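Local structure of Lmo0305 protein (Listeria monocytogenes, 3PJ0) at residues A[37-42]-A[245-250]; A[72-77]-A[230-235]; A[180-185]-A[255-260]. The protein is of unknown function but belongs to the fold type I pyridoxal-phosphate family and forms a homodimer with covalently held cofactor. All coordinates share one frame; numbering follows the deposited sequence. Where two conformers were deposited one is given.

Interaction 1. Residues A[37-42]-A[245-250]; sequences DNLESD and YILSAD
At chi1 175° Leu-39 carries CG on the far side of CB from its own N, and its CD2 methyl reaches out of the loop toward helix 243-256. Leu-247 answers from that helix with CG swung beside its own backbone N (chi1 -64°). The two branches reach toward each other and meet tip to tip, Leu-39 CD2 lying 4.1 Å from Leu-247 CD2. Three residues on, at the end of the loop segment, Asp-42 and Ile-246 come from opposite directions, and the CD1 methyl of Ile-246 stops 4.2 Å from Asp-42 OD2. That oxygen accepts from Leu-242 N, and Ile-246 lies against it. Beside it, Ser-41 OG donates to Asp-42 O at 2.6 Å, in the carbonyl plane and on a lone pair, and also bonds Ser-241 OG. Val-25 of the second subunit packs on both leucines, placing them at the dimer interface. With just two side-chain pairs touching, the direct contact is light: one methyl-to-methyl touch and one methyl against a carboxylate oxygen already bonded elsewhere; polar bonds to flanking residues and to the second subunit position the loop more specifically.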
ATOM      1  N   ASP A  37     -22.790   3.942   2.602  1.00 14.93           N
ATOM      2  CA  ASP A  37     -22.331   2.879   1.689  1.00 14.80           C
ATOM      3  C   ASP A  37     -22.234   3.346   0.233  1.00 14.82           C
ATOM      4  O   ASP A  37     -21.512   2.736  -0.571  1.00 13.56           O
ATOM      5  CB  ASP A  37     -23.247   1.647   1.772  1.00 15.22           C
ATOM      6  CG  ASP A  37     -23.034   0.833   3.048  1.00 18.73           C
ATOM      7  OD1 ASP A  37     -21.916   0.812   3.604  1.00 20.68           O
ATOM      8  OD2 ASP A  37     -24.015   0.198   3.495  1.00 24.37           O
ATOM      9  N   ASN A  38     -22.970   4.401  -0.115  1.00 14.72           N
ATOM     10  CA  ASN A  38     -22.933   4.955  -1.470  1.00 15.32           C
ATOM     11  C   ASN A  38     -21.796   5.920  -1.718  1.00 14.11           C
ATOM     12  O   ASN A  38     -21.675   6.420  -2.834  1.00 13.10           O
ATOM     13  CB  ASN A  38     -24.267   5.630  -1.809  1.00 16.24           C
ATOM     14  CG  ASN A  38     -25.408   4.639  -1.894  1.00 20.55           C
ATOM     15  OD1 ASN A  38     -25.235   3.517  -2.395  1.00 24.48           O
ATOM     16  ND2 ASN A  38     -26.581   5.035  -1.390  1.00 21.42           N
ATOM     17  N   LEU A  39     -20.952   6.176  -0.706  1.00 12.85           N
ATOM     18  CA  LEU A  39     -19.814   7.066  -0.884  1.00 13.08           C
ATOM     19  C   LEU A  39     -18.874   6.455  -1.902  1.00 13.04           C
ATOM     20  O   LEU A  39     -18.485   5.293  -1.766  1.00 12.03           O
ATOM     21  CB  LEU A  39     -19.055   7.307   0.430  1.00 13.30           C
ATOM     22  CG  LEU A  39     -17.788   8.135   0.344  1.00 12.72           C
ATOM     23  CD1 LEU A  39     -18.074   9.554  -0.235  1.00 15.97           C
ATOM     24  CD2 LEU A  39     -17.109   8.178   1.736  1.00 14.46           C
ATOM     25  N   GLU A  40     -18.508   7.242  -2.914  1.00 12.99           N
ATOM     26  CA  GLU A  40     -17.671   6.729  -3.966  1.00 13.91           C
ATOM     27  C   GLU A  40     -16.222   6.598  -3.529  1.00 12.38           C
ATOM     28  O   GLU A  40     -15.674   7.444  -2.852  1.00 12.20           O
ATOM     29  CB  GLU A  40     -17.758   7.591  -5.229  1.00 14.15           C
ATOM     30  CG  GLU A  40     -19.089   7.482  -5.987  1.00 17.08           C
ATOM     31  CD  GLU A  40     -19.224   6.213  -6.823  1.00 20.36           C
ATOM     32  OE1 GLU A  40     -18.207   5.692  -7.342  1.00 23.91           O
ATOM     33  OE2 GLU A  40     -20.366   5.736  -6.995  1.00 26.60           O
ATOM     34  N   SER A  41     -15.611   5.518  -3.985  1.00 12.06           N
ATOM     35  CA  SER A  41     -14.222   5.297  -3.775  1.00 11.68           C
ATOM     36  C   SER A  41     -13.393   6.335  -4.525  1.00 11.07           C
ATOM     37  O   SER A  41     -13.784   6.833  -5.600  1.00 11.04           O
ATOM     38  CB  SER A  41     -13.813   3.913  -4.317  1.00 11.73           C
ATOM     39  OG  SER A  41     -12.395   3.733  -4.212  1.00 12.44           O
ATOM     40  N   ASP A  42     -12.244   6.631  -3.933  1.00 10.96           N
ATOM     41  CA  ASP A  42     -11.192   7.361  -4.625  1.00 11.50           C
ATOM     42  C   ASP A  42     -10.764   6.443  -5.799  1.00 12.16           C
ATOM     43  O   ASP A  42     -10.987   5.213  -5.751  1.00 12.82           O
ATOM     44  CB  ASP A  42     -10.011   7.679  -3.693  1.00 11.52           C
ATOM     45  CG  ASP A  42      -9.415   6.418  -2.998  1.00 12.85           C
ATOM     46  OD1 ASP A  42     -10.179   5.687  -2.336  1.00 11.59           O
ATOM     47  OD2 ASP A  42      -8.172   6.201  -3.044  1.00 10.98           O
ATOM     48  N   TYR A 245      -8.105   2.974   4.352  1.00  8.41           N
ATOM     49  CA  TYR A 245      -7.126   3.602   5.230  0.50  8.66           C
ATOM     50  C   TYR A 245      -7.420   5.093   5.388  1.00  8.70           C
ATOM     51  O   TYR A 245      -7.224   5.634   6.442  1.00  8.75           O
ATOM     52  CB  TYR A 245      -5.684   3.404   4.724  0.50  9.01           C
ATOM     53  CG  TYR A 245      -5.231   1.975   4.609  0.50  8.83           C
ATOM     54  CD1 TYR A 245      -5.506   1.047   5.604  0.50 10.34           C
ATOM     55  CD2 TYR A 245      -4.489   1.556   3.520  0.50 10.97           C
ATOM     56  CE1 TYR A 245      -5.083  -0.281   5.490  0.50 11.30           C
ATOM     57  CE2 TYR A 245      -4.049   0.234   3.404  0.50 12.03           C
ATOM     58  CZ  TYR A 245      -4.349  -0.671   4.393  0.50 11.65           C
ATOM     59  OH  TYR A 245      -3.918  -1.970   4.266  0.50 11.03           O
ATOM     60  N   ILE A 246      -7.916   5.764   4.346  1.00  8.49           N
ATOM     61  CA  ILE A 246      -8.225   7.217   4.481  1.00  8.50           C
ATOM     62  C   ILE A 246      -9.373   7.450   5.465  1.00  8.99           C
ATOM     63  O   ILE A 246      -9.265   8.249   6.410  1.00  8.07           O
ATOM     64  CB  ILE A 246      -8.592   7.876   3.120  1.00  8.03           C
ATOM     65  CG1 ILE A 246      -7.392   7.853   2.171  1.00  8.71           C
ATOM     66  CG2 ILE A 246      -9.049   9.354   3.297  1.00  9.09           C
ATOM     67  CD1 ILE A 246      -7.824   8.010   0.716  1.00  9.39           C
ATOM     68  N   LEU A 247     -10.470   6.726   5.269  1.00  9.14           N
ATOM     69  CA  LEU A 247     -11.617   6.865   6.196  1.00  9.43           C
ATOM     70  C   LEU A 247     -11.259   6.568   7.663  1.00  9.84           C
ATOM     71  O   LEU A 247     -11.705   7.303   8.574  1.00 10.42           O
ATOM     72  CB  LEU A 247     -12.813   6.050   5.738  1.00  9.41           C
ATOM     73  CG  LEU A 247     -13.409   6.495   4.384  1.00 10.34           C
ATOM     74  CD1 LEU A 247     -14.410   5.454   3.890  1.00 11.47           C
ATOM     75  CD2 LEU A 247     -14.014   7.956   4.379  1.00 13.67           C
ATOM     76  N   SER A 248     -10.536   5.463   7.898  1.00 10.15           N
ATOM     77  CA  SER A 248     -10.106   5.110   9.243  1.00  9.99           C
ATOM     78  C   SER A 248      -9.104   6.129   9.794  1.00 10.17           C
ATOM     79  O   SER A 248      -9.174   6.456  10.988  1.00 10.54           O
ATOM     80  CB  SER A 248      -9.543   3.683   9.322  1.00  9.11           C
ATOM     81  OG  SER A 248      -8.556   3.475   8.342  1.00 10.39           O
ATOM     82  N   ALA A 249      -8.200   6.634   8.948  1.00  9.99           N
ATOM     83  CA  ALA A 249      -7.227   7.668   9.395  1.00 10.01           C
ATOM     84  C   ALA A 249      -7.959   8.910   9.850  1.00  9.17           C
ATOM     85  O   ALA A 249      -7.723   9.409  10.931  1.00  9.87           O
ATOM     86  CB  ALA A 249      -6.220   8.040   8.272  1.00  9.20           C
ATOM     87  N   ASP A 250      -8.914   9.348   9.062  1.00  9.67           N
ATOM     88  CA  ASP A 250      -9.699  10.563   9.413  1.00  8.92           C
ATOM     89  C   ASP A 250     -10.557  10.339  10.675  1.00  9.30           C
ATOM     90  O   ASP A 250     -10.600  11.188  11.571  1.00  8.96           O
ATOM     91  CB  ASP A 250     -10.539  10.985   8.223  1.00  9.40           C
ATOM     92  CG  ASP A 250     -10.919  12.458   8.262  1.00 11.63           C
ATOM     93  OD1 ASP A 250     -10.281  13.250   8.996  1.00 12.63           O
ATOM     94  OD2 ASP A 250     -11.875  12.817   7.547  1.00 15.66           O
TER

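Interaction 2. Residues A[72-77]-A[230-235]; sequences GTMAQQ and IWKRRY
The Tyr-235 ring receives Gln-77 OE1 at its edge, in the ring plane, while Met-74 CG approaches it obliquely, 3.9 Å from Tyr-235 CD2. The Gln-77 amide plane stands 66° from that of the ring. Tyr-235 OH donates to Gln-77 OE1 over 2.6 Å; the hydroxyl sits 28° off the carbonyl plane, with a C=O...donor angle of 143°. A second bond, with Gln-112 NE2, grips the same hydroxyl. Met-74, a selenomethionine, runs antiparallel alongside the tyrosine side chain: its chain is extended until chi3, where a bend turns the methyl CE across, toward Tyr-235 CB and O, and its SE lies 3.9 Å from Tyr-235 CB. Lys-232 only brushes it with CG, 4.4 Å from Met-74 SE, before its NZ goes off to Phe-68 O. The other end of the Gln-77 amide, NE2, bonds Arg-234 O of the second subunit, so one side chain joins Tyr-235 of its own chain to Arg-234 of the second subunit. At the start of helix 72-87, Gly-72 N and Thr-73 OG1 bind the phosphate of the cofactor-bearing residue 208, the helix-end phosphate site typical of fold type I pyridoxal-phosphate proteins.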
ATOM      1  N   GLY A  72       4.671   5.318   5.476  1.00  8.99           N
ATOM      2  CA  GLY A  72       5.756   6.243   5.694  1.00  9.52           C
ATOM      3  C   GLY A  72       7.053   5.724   5.092  1.00  9.47           C
ATOM      4  O   GLY A  72       7.878   6.524   4.683  1.00  9.52           O
ATOM      5  N   THR A  73       7.253   4.400   5.087  1.00  9.92           N
ATOM      6  CA  THR A  73       8.441   3.809   4.478  1.00 10.02           C
ATOM      7  C   THR A  73       8.557   4.270   3.014  1.00  9.18           C
ATOM      8  O   THR A  73       9.593   4.760   2.590  1.00  9.78           O
ATOM      9  CB  THR A  73       8.437   2.289   4.607  1.00 11.20           C
ATOM     10  OG1 THR A  73       8.501   1.943   6.002  1.00 10.52           O
ATOM     11  CG2 THR A  73       9.657   1.648   3.861  1.00 10.52           C
HETATM   12  N   MSE A  74       7.494   4.123   2.245  1.00  8.81           N
HETATM   13  CA  MSE A  74       7.463   4.624   0.869  1.00  9.67           C
HETATM   14  C   MSE A  74       7.644   6.152   0.810  1.00  9.00           C
HETATM   15  O   MSE A  74       8.465   6.697   0.048  1.00  9.09           O
HETATM   16  CB  MSE A  74       6.075   4.310   0.260  1.00  9.23           C
HETATM   17  CG  MSE A  74       5.989   4.614  -1.182  1.00 11.42           C
HETATM   18 SE   MSE A  74       4.310   4.036  -1.906  0.75  9.37          SE
HETATM   19  CE  MSE A  74       4.496   2.101  -1.631  1.00  8.25           C
ATOM     20  N   ALA A  75       6.867   6.856   1.621  1.00  8.99           N
ATOM     21  CA  ALA A  75       6.803   8.327   1.530  1.00  9.27           C
ATOM     22  C   ALA A  75       8.117   9.045   1.798  1.00  9.29           C
ATOM     23  O   ALA A  75       8.457   9.995   1.075  1.00  9.69           O
ATOM     24  CB  ALA A  75       5.714   8.859   2.432  1.00  8.86           C
ATOM     25  N   GLN A  76       8.876   8.570   2.791  1.00  9.24           N
ATOM     26  CA  GLN A  76      10.126   9.245   3.209  1.00  9.10           C
ATOM     27  C   GLN A  76      11.311   8.970   2.279  1.00  9.38           C
ATOM     28  O   GLN A  76      12.076   9.882   2.009  1.00  8.98           O
ATOM     29  CB  GLN A  76      10.448   8.957   4.655  1.00  8.37           C
ATOM     30  CG  GLN A  76       9.420   9.531   5.589  1.00  7.73           C
ATOM     31  CD  GLN A  76       9.978   9.740   6.975  1.00  9.10           C
ATOM     32  OE1 GLN A  76      10.116  10.881   7.434  1.00  9.65           O
ATOM     33  NE2 GLN A  76      10.362   8.646   7.634  1.00  8.67           N
ATOM     34  N   GLN A  77      11.446   7.730   1.791  1.00  9.54           N
ATOM     35  CA  GLN A  77      12.474   7.436   0.768  1.00 10.47           C
ATOM     36  C   GLN A  77      12.262   8.367  -0.448  1.00 10.00           C
ATOM     37  O   GLN A  77      13.221   8.897  -1.041  1.00  9.94           O
ATOM     38  CB  GLN A  77      12.339   6.010   0.296  1.00 10.48           C
ATOM     39  CG  GLN A  77      12.756   4.961   1.269  1.00 13.48           C
ATOM     40  CD  GLN A  77      12.546   3.610   0.642  1.00 15.30           C
ATOM     41  OE1 GLN A  77      12.725   3.462  -0.579  1.00 12.79           O
ATOM     42  NE2 GLN A  77      12.183   2.602   1.465  1.00 17.99           N
ATOM     43  N   ILE A 230       4.359  11.143  -8.747  1.00  9.95           N
ATOM     44  CA  ILE A 230       4.977  10.366  -9.815  1.00 10.29           C
ATOM     45  C   ILE A 230       5.731   9.172  -9.200  1.00  9.75           C
ATOM     46  O   ILE A 230       5.566   8.042  -9.645  1.00  9.88           O
ATOM     47  CB  ILE A 230       5.925  11.200 -10.670  0.52 10.47           C
ATOM     48  CG1 ILE A 230       5.148  12.326 -11.354  0.52 11.76           C
ATOM     49  CG2 ILE A 230       6.624  10.299 -11.703  0.52 11.65           C
ATOM     50  CD1 ILE A 230       5.992  13.212 -12.251  0.52 13.03           C
ATOM     51  N   TRP A 231       6.508   9.432  -8.159  1.00  9.17           N
ATOM     52  CA  TRP A 231       7.252   8.380  -7.465  1.00  9.24           C
ATOM     53  C   TRP A 231       6.303   7.383  -6.814  1.00  8.79           C
ATOM     54  O   TRP A 231       6.596   6.194  -6.769  1.00  8.70           O
ATOM     55  CB  TRP A 231       8.224   8.959  -6.407  1.00  8.58           C
ATOM     56  CG  TRP A 231       9.494   9.518  -6.975  1.00  9.50           C
ATOM     57  CD1 TRP A 231       9.842  10.832  -7.071  1.00 10.33           C
ATOM     58  CD2 TRP A 231      10.589   8.770  -7.517  1.00  9.64           C
ATOM     59  NE1 TRP A 231      11.094  10.941  -7.662  1.00 11.83           N
ATOM     60  CE2 TRP A 231      11.574   9.686  -7.919  1.00 12.17           C
ATOM     61  CE3 TRP A 231      10.846   7.402  -7.667  1.00 11.00           C
ATOM     62  CZ2 TRP A 231      12.794   9.280  -8.506  1.00 11.20           C
ATOM     63  CZ3 TRP A 231      12.050   7.010  -8.253  1.00 10.11           C
ATOM     64  CH2 TRP A 231      12.994   7.940  -8.661  1.00 10.82           C
ATOM     65  N   LYS A 232       5.174   7.860  -6.290  1.00  8.87           N
ATOM     66  CA  LYS A 232       4.165   6.961  -5.684  1.00  9.81           C
ATOM     67  C   LYS A 232       3.722   5.863  -6.691  1.00  9.81           C
ATOM     68  O   LYS A 232       3.593   4.684  -6.320  1.00 10.09           O
ATOM     69  CB  LYS A 232       2.938   7.726  -5.157  0.50 10.10           C
ATOM     70  CG  LYS A 232       1.977   6.829  -4.323  0.50 10.51           C
ATOM     71  CD  LYS A 232       0.890   7.590  -3.525  0.50 12.00           C
ATOM     72  CE  LYS A 232      -0.229   8.102  -4.399  0.50 12.23           C
ATOM     73  NZ  LYS A 232      -1.340   8.713  -3.604  0.50 10.57           N
ATOM     74  N   ARG A 233       3.452   6.260  -7.931  1.00  9.67           N
ATOM     75  CA  ARG A 233       3.072   5.288  -8.964  1.00  9.86           C
ATOM     76  C   ARG A 233       4.215   4.314  -9.246  1.00  9.68           C
ATOM     77  O   ARG A 233       4.007   3.112  -9.354  1.00  9.21           O
ATOM     78  CB  ARG A 233       2.578   5.960 -10.217  1.00 10.38           C
ATOM     79  CG  ARG A 233       2.378   4.974 -11.380  1.00  9.79           C
ATOM     80  CD  ARG A 233       1.093   5.196 -12.082  1.00 12.51           C
ATOM     81  NE  ARG A 233      -0.022   4.710 -11.273  1.00 13.26           N
ATOM     82  CZ  ARG A 233      -0.496   3.459 -11.285  1.00 14.29           C
ATOM     83  NH1 ARG A 233       0.013   2.516 -12.070  1.00 17.44           N
ATOM     84  NH2 ARG A 233      -1.506   3.133 -10.489  1.00 13.31           N
ATOM     85  N   ARG A 234       5.442   4.832  -9.315  1.00  9.67           N
ATOM     86  CA  ARG A 234       6.624   3.986  -9.542  1.00  9.10           C
ATOM     87  C   ARG A 234       6.789   2.920  -8.444  1.00  9.09           C
ATOM     88  O   ARG A 234       7.137   1.755  -8.717  1.00  8.49           O
ATOM     89  CB  ARG A 234       7.887   4.863  -9.588  1.00  8.26           C
ATOM     90  CG  ARG A 234       7.970   5.749 -10.839  1.00  7.80           C
ATOM     91  CD  ARG A 234       9.207   6.618 -10.797  1.00  8.69           C
ATOM     92  NE  ARG A 234       9.333   7.432 -11.988  1.00 10.57           N
ATOM     93  CZ  ARG A 234      10.206   8.432 -12.156  1.00 14.32           C
ATOM     94  NH1 ARG A 234      11.072   8.777 -11.192  1.00 14.36           N
ATOM     95  NH2 ARG A 234      10.218   9.097 -13.321  1.00 14.16           N
ATOM     96  N   TYR A 235       6.528   3.330  -7.203  1.00  8.29           N
ATOM     97  CA  TYR A 235       6.671   2.418  -6.059  1.00  8.57           C
ATOM     98  C   TYR A 235       5.508   1.425  -5.902  1.00  8.84           C
ATOM     99  O   TYR A 235       5.522   0.551  -5.018  1.00  9.84           O
ATOM    100  CB  TYR A 235       6.796   3.232  -4.750  1.00  7.46           C
ATOM    101  CG  TYR A 235       8.216   3.543  -4.301  1.00  8.79           C
ATOM    102  CD1 TYR A 235       8.966   4.567  -4.887  1.00  8.62           C
ATOM    103  CD2 TYR A 235       8.782   2.856  -3.225  1.00 12.04           C
ATOM    104  CE1 TYR A 235      10.253   4.863  -4.450  1.00 10.92           C
ATOM    105  CE2 TYR A 235      10.100   3.153  -2.766  1.00 10.94           C
ATOM    106  CZ  TYR A 235      10.805   4.152  -3.371  1.00 11.56           C
ATOM    107  OH  TYR A 235      12.074   4.453  -2.921  1.00 12.03           O
TER

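Interaction 3. Residues A[180-185]-A[255-260]; sequences RLWEIT and KRIGKM
Apolar contacts dominate where Trp-182 and Ile-257 meet. The CD1 methyl of Ile-257 lies 3.8 Å from Trp-182 CB and also touches the indole, 3.9 Å from Trp-182 CE3, approaching the ring at a slant. It gets there because CG1 is anti to the backbone N (chi1 -168°) and the chain then turns at chi2, bringing the methyl nearer than CB alone would. Elsewhere the indole meets Phe-253 edge-to-face, and its NE1 bonds Ser-205 O, which fixes the rotation of the ring system.

The selenium of Met-260, a selenomethionine, occupies the angle between two neighbouring residues: it lies 4.0 Å from Trp-182 CB and 3.9 Å from Glu-183 CA. Bends at chi2 and chi3 fold this chain against the 180-185 backbone, and its CG comes within 3.3 Å of Trp-182 O, a close carbon-to-carbonyl approach.

In the fold, 180-185 follows strand 173-178 of the central mixed sheet, on the cofactor side: Arg-180 NH1 bonds O3 of the modified residue at position 208. Segment 255-260 spans the end of helix 243-256, the turn after it and the start of helix 260-275, on the path from the large, cofactor-binding domain toward the antiparallel sheet of the C-terminal part, as in fold type I proteins generally.

Polar bridging is left to water. One molecule donates to Glu-183 O at 3.0 Å and to Met-260 O at 2.8 Å, tying two main-chain carbonyls that could not bond each other directly. This falls where the backbones come closest, Glu-183 CA to Met-260 CA being 5.5 Å.

Charged groups of this segment find their partners elsewhere: Arg-256 NE and Lys-259 NZ form salt bridges with OD2 and OD1 of Asp-338.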
ATOM      1  N   ARG A 180       5.381  10.610  14.875  1.00  8.90           N
ATOM      2  CA  ARG A 180       4.789  10.913  16.197  1.00  9.53           C
ATOM      3  C   ARG A 180       4.676  12.414  16.434  1.00  9.52           C
ATOM      4  O   ARG A 180       4.829  12.909  17.554  1.00  9.64           O
ATOM      5  CB  ARG A 180       5.613  10.252  17.304  1.00  9.29           C
ATOM      6  CG  ARG A 180       5.545   8.712  17.287  1.00 10.80           C
ATOM      7  CD  ARG A 180       6.552   8.027  18.223  1.00 10.13           C
ATOM      8  NE  ARG A 180       6.389   6.572  18.097  1.00 12.25           N
ATOM      9  CZ  ARG A 180       6.896   5.832  17.112  1.00 10.86           C
ATOM     10  NH1 ARG A 180       7.664   6.365  16.159  1.00 10.98           N
ATOM     11  NH2 ARG A 180       6.654   4.533  17.080  1.00 12.63           N
ATOM     12  N   LEU A 181       4.419  13.167  15.363  1.00  9.61           N
ATOM     13  CA  LEU A 181       4.270  14.621  15.522  1.00  9.24           C
ATOM     14  C   LEU A 181       3.140  15.059  16.458  1.00  8.94           C
ATOM     15  O   LEU A 181       3.307  15.987  17.259  1.00 10.20           O
ATOM     16  CB  LEU A 181       4.014  15.285  14.167  1.00  8.27           C
ATOM     17  CG  LEU A 181       3.771  16.803  14.195  1.00  8.92           C
ATOM     18  CD1 LEU A 181       5.020  17.587  14.720  1.00  9.35           C
ATOM     19  CD2 LEU A 181       3.376  17.241  12.777  1.00  9.41           C
ATOM     20  N   TRP A 182       1.987  14.436  16.329  1.00  8.30           N
ATOM     21  CA  TRP A 182       0.805  14.839  17.073  1.00  9.16           C
ATOM     22  C   TRP A 182       1.064  14.774  18.585  1.00  9.40           C
ATOM     23  O   TRP A 182       0.608  15.614  19.350  1.00  9.77           O
ATOM     24  CB  TRP A 182      -0.386  13.949  16.725  1.00  9.60           C
ATOM     25  CG  TRP A 182      -0.555  13.671  15.221  1.00  9.33           C
ATOM     26  CD1 TRP A 182      -0.433  12.453  14.621  1.00 12.66           C
ATOM     27  CD2 TRP A 182      -0.859  14.597  14.168  1.00  9.67           C
ATOM     28  NE1 TRP A 182      -0.667  12.548  13.273  1.00 12.56           N
ATOM     29  CE2 TRP A 182      -0.910  13.853  12.960  1.00 11.68           C
ATOM     30  CE3 TRP A 182      -1.082  15.975  14.117  1.00  9.12           C
ATOM     31  CZ2 TRP A 182      -1.169  14.451  11.710  1.00 11.62           C
ATOM     32  CZ3 TRP A 182      -1.347  16.560  12.885  1.00 12.30           C
ATOM     33  CH2 TRP A 182      -1.401  15.788  11.700  1.00 11.11           C
ATOM     34  N   GLU A 183       1.840  13.774  18.977  1.00  9.36           N
ATOM     35  CA  GLU A 183       2.155  13.527  20.370  1.00  9.79           C
ATOM     36  C   GLU A 183       3.066  14.557  21.042  1.00 10.28           C
ATOM     37  O   GLU A 183       3.134  14.577  22.281  1.00  9.60           O
ATOM     38  CB  GLU A 183       2.831  12.152  20.504  1.00  9.65           C
ATOM     39  CG  GLU A 183       1.998  10.958  20.114  1.00 11.47           C
ATOM     40  CD  GLU A 183       2.104  10.514  18.664  1.00 12.00           C
ATOM     41  OE1 GLU A 183       1.936  11.340  17.757  1.00 10.52           O
ATOM     42  OE2 GLU A 183       2.288   9.289  18.451  1.00 11.07           O
ATOM     43  N   ILE A 184       3.791  15.366  20.258  1.00 10.43           N
ATOM     44  CA  ILE A 184       4.744  16.342  20.825  1.00 11.28           C
ATOM     45  C   ILE A 184       4.243  17.798  20.946  1.00 11.09           C
ATOM     46  O   ILE A 184       4.875  18.619  21.603  1.00 11.34           O
ATOM     47  CB  ILE A 184       6.105  16.321  20.061  1.00 11.87           C
ATOM     48  CG1 ILE A 184       6.012  16.955  18.657  1.00 13.00           C
ATOM     49  CG2 ILE A 184       6.651  14.909  19.981  1.00 12.72           C
ATOM     50  CD1 ILE A 184       7.309  17.002  17.909  1.00 12.10           C
ATOM     51  N   THR A 185       3.100  18.125  20.365  1.00 11.57           N
ATOM     52  CA  THR A 185       2.615  19.514  20.453  1.00 12.05           C
ATOM     53  C   THR A 185       2.348  19.949  21.903  1.00 13.06           C
ATOM     54  O   THR A 185       2.644  21.077  22.263  1.00 13.83           O
ATOM     55  CB  THR A 185       1.427  19.797  19.516  1.00 12.32           C
ATOM     56  OG1 THR A 185       0.270  19.082  19.939  1.00 13.58           O
ATOM     57  CG2 THR A 185       1.773  19.407  18.087  1.00 10.37           C
ATOM     58  N   LYS A 255     -11.165  11.413  16.504  1.00 13.50           N
ATOM     59  CA  LYS A 255     -11.437  10.804  17.791  1.00 13.52           C
ATOM     60  C   LYS A 255     -10.349  11.061  18.795  1.00 12.77           C
ATOM     61  O   LYS A 255     -10.657  11.286  19.940  1.00 13.05           O
ATOM     62  CB  LYS A 255     -11.582   9.293  17.648  1.00 14.17           C
ATOM     63  CG  LYS A 255     -11.807   8.523  18.962  1.00 15.72           C
ATOM     64  CD  LYS A 255     -11.863   7.019  18.624  1.00 17.07           C
ATOM     65  CE  LYS A 255     -11.895   6.144  19.832  1.00 20.27           C
ATOM     66  NZ  LYS A 255     -13.209   6.195  20.581  1.00 24.42           N
ATOM     67  N   ARG A 256      -9.077  11.061  18.377  1.00 11.25           N
ATOM     68  CA  ARG A 256      -7.981  11.121  19.346  1.00 11.13           C
ATOM     69  C   ARG A 256      -7.054  12.334  19.338  1.00 11.64           C
ATOM     70  O   ARG A 256      -6.308  12.506  20.295  1.00 11.34           O
ATOM     71  CB  ARG A 256      -7.148   9.851  19.252  1.00 10.77           C
ATOM     72  CG  ARG A 256      -7.951   8.568  19.492  1.00 11.53           C
ATOM     73  CD  ARG A 256      -7.058   7.359  19.707  1.00 13.24           C
ATOM     74  NE  ARG A 256      -7.818   6.153  20.042  1.00 14.49           N
ATOM     75  CZ  ARG A 256      -7.932   5.054  19.295  1.00 13.14           C
ATOM     76  NH1 ARG A 256      -7.304   4.923  18.128  1.00 12.18           N
ATOM     77  NH2 ARG A 256      -8.646   4.034  19.774  1.00 12.73           N
ATOM     78  N   ILE A 257      -7.092  13.165  18.296  1.00 11.89           N
ATOM     79  CA  ILE A 257      -6.199  14.328  18.245  1.00 11.68           C
ATOM     80  C   ILE A 257      -6.367  15.224  19.500  1.00 11.29           C
ATOM     81  O   ILE A 257      -5.371  15.737  20.055  1.00 12.24           O
ATOM     82  CB  ILE A 257      -6.352  15.131  16.927  1.00 12.17           C
ATOM     83  CG1 ILE A 257      -5.199  16.158  16.762  1.00 12.20           C
ATOM     84  CG2 ILE A 257      -7.715  15.879  16.875  1.00 10.30           C
ATOM     85  CD1 ILE A 257      -3.781  15.565  16.849  1.00 10.90           C
ATOM     86  N   GLY A 258      -7.591  15.367  20.009  1.00 10.51           N
ATOM     87  CA  GLY A 258      -7.815  16.181  21.187  1.00 11.04           C
ATOM     88  C   GLY A 258      -7.309  15.586  22.500  1.00 11.11           C
ATOM     89  O   GLY A 258      -7.397  16.243  23.558  1.00 11.74           O
ATOM     90  N   LYS A 259      -6.813  14.348  22.455  1.00 10.35           N
ATOM     91  CA  LYS A 259      -6.283  13.659  23.634  1.00 11.33           C
ATOM     92  C   LYS A 259      -4.758  13.716  23.793  1.00 11.50           C
ATOM     93  O   LYS A 259      -4.222  13.120  24.735  1.00 11.69           O
ATOM     94  CB  LYS A 259      -6.692  12.188  23.614  0.60 11.91           C
ATOM     95  CG  LYS A 259      -8.195  11.948  23.617  0.60 12.17           C
ATOM     96  CD  LYS A 259      -8.496  10.479  23.872  0.60 13.39           C
ATOM     97  CE  LYS A 259      -9.978  10.143  23.760  0.60 15.16           C
ATOM     98  NZ  LYS A 259     -10.224   8.664  23.810  0.60 14.63           N
HETATM   99  N   MSE A 260      -4.046  14.383  22.892  1.00 11.90           N
HETATM  100  CA  MSE A 260      -2.581  14.385  22.981  1.00 11.82           C
HETATM  101  C   MSE A 260      -2.073  14.926  24.315  1.00 12.22           C
HETATM  102  O   MSE A 260      -1.127  14.360  24.882  1.00 12.91           O
HETATM  103  CB  MSE A 260      -1.926  15.096  21.778  1.00 10.62           C
HETATM  104  CG  MSE A 260      -2.276  14.444  20.444  1.00 12.43           C
HETATM  105 SE   MSE A 260      -1.591  12.635  20.323  0.75 11.97          SE
HETATM  106  CE  MSE A 260      -3.079  11.795  19.332  1.00 15.26           C
TER
HETATM  107  O   HOH W   1       1.091  12.997  23.800  1.00 10.91           O

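Along the chain the first segments come in the order 37-42, 72-77 and 180-185; the second segments follow in the order 230-235 (interaction 2), 245-250 (interaction 1) and 255-260 (interaction 3). Interaction 2 therefore falls within the span of interaction 1, while interaction 3 alternates with both. Interactions 1 and 3 share helix 243-256, one on its early turns and the other at its end, with centres 22 Å apart and nearest atoms about 5 Å apart. Helix 222-234, used by interaction 2, is the one just before it; the centre of interaction 2 is 21 Å from interaction 1 and 25 Å from interaction 3. Interactions 1 and 2 adjoin the second subunit, whereas interactions 2 and 3 each include residues bonded to the cofactor-bearing residue.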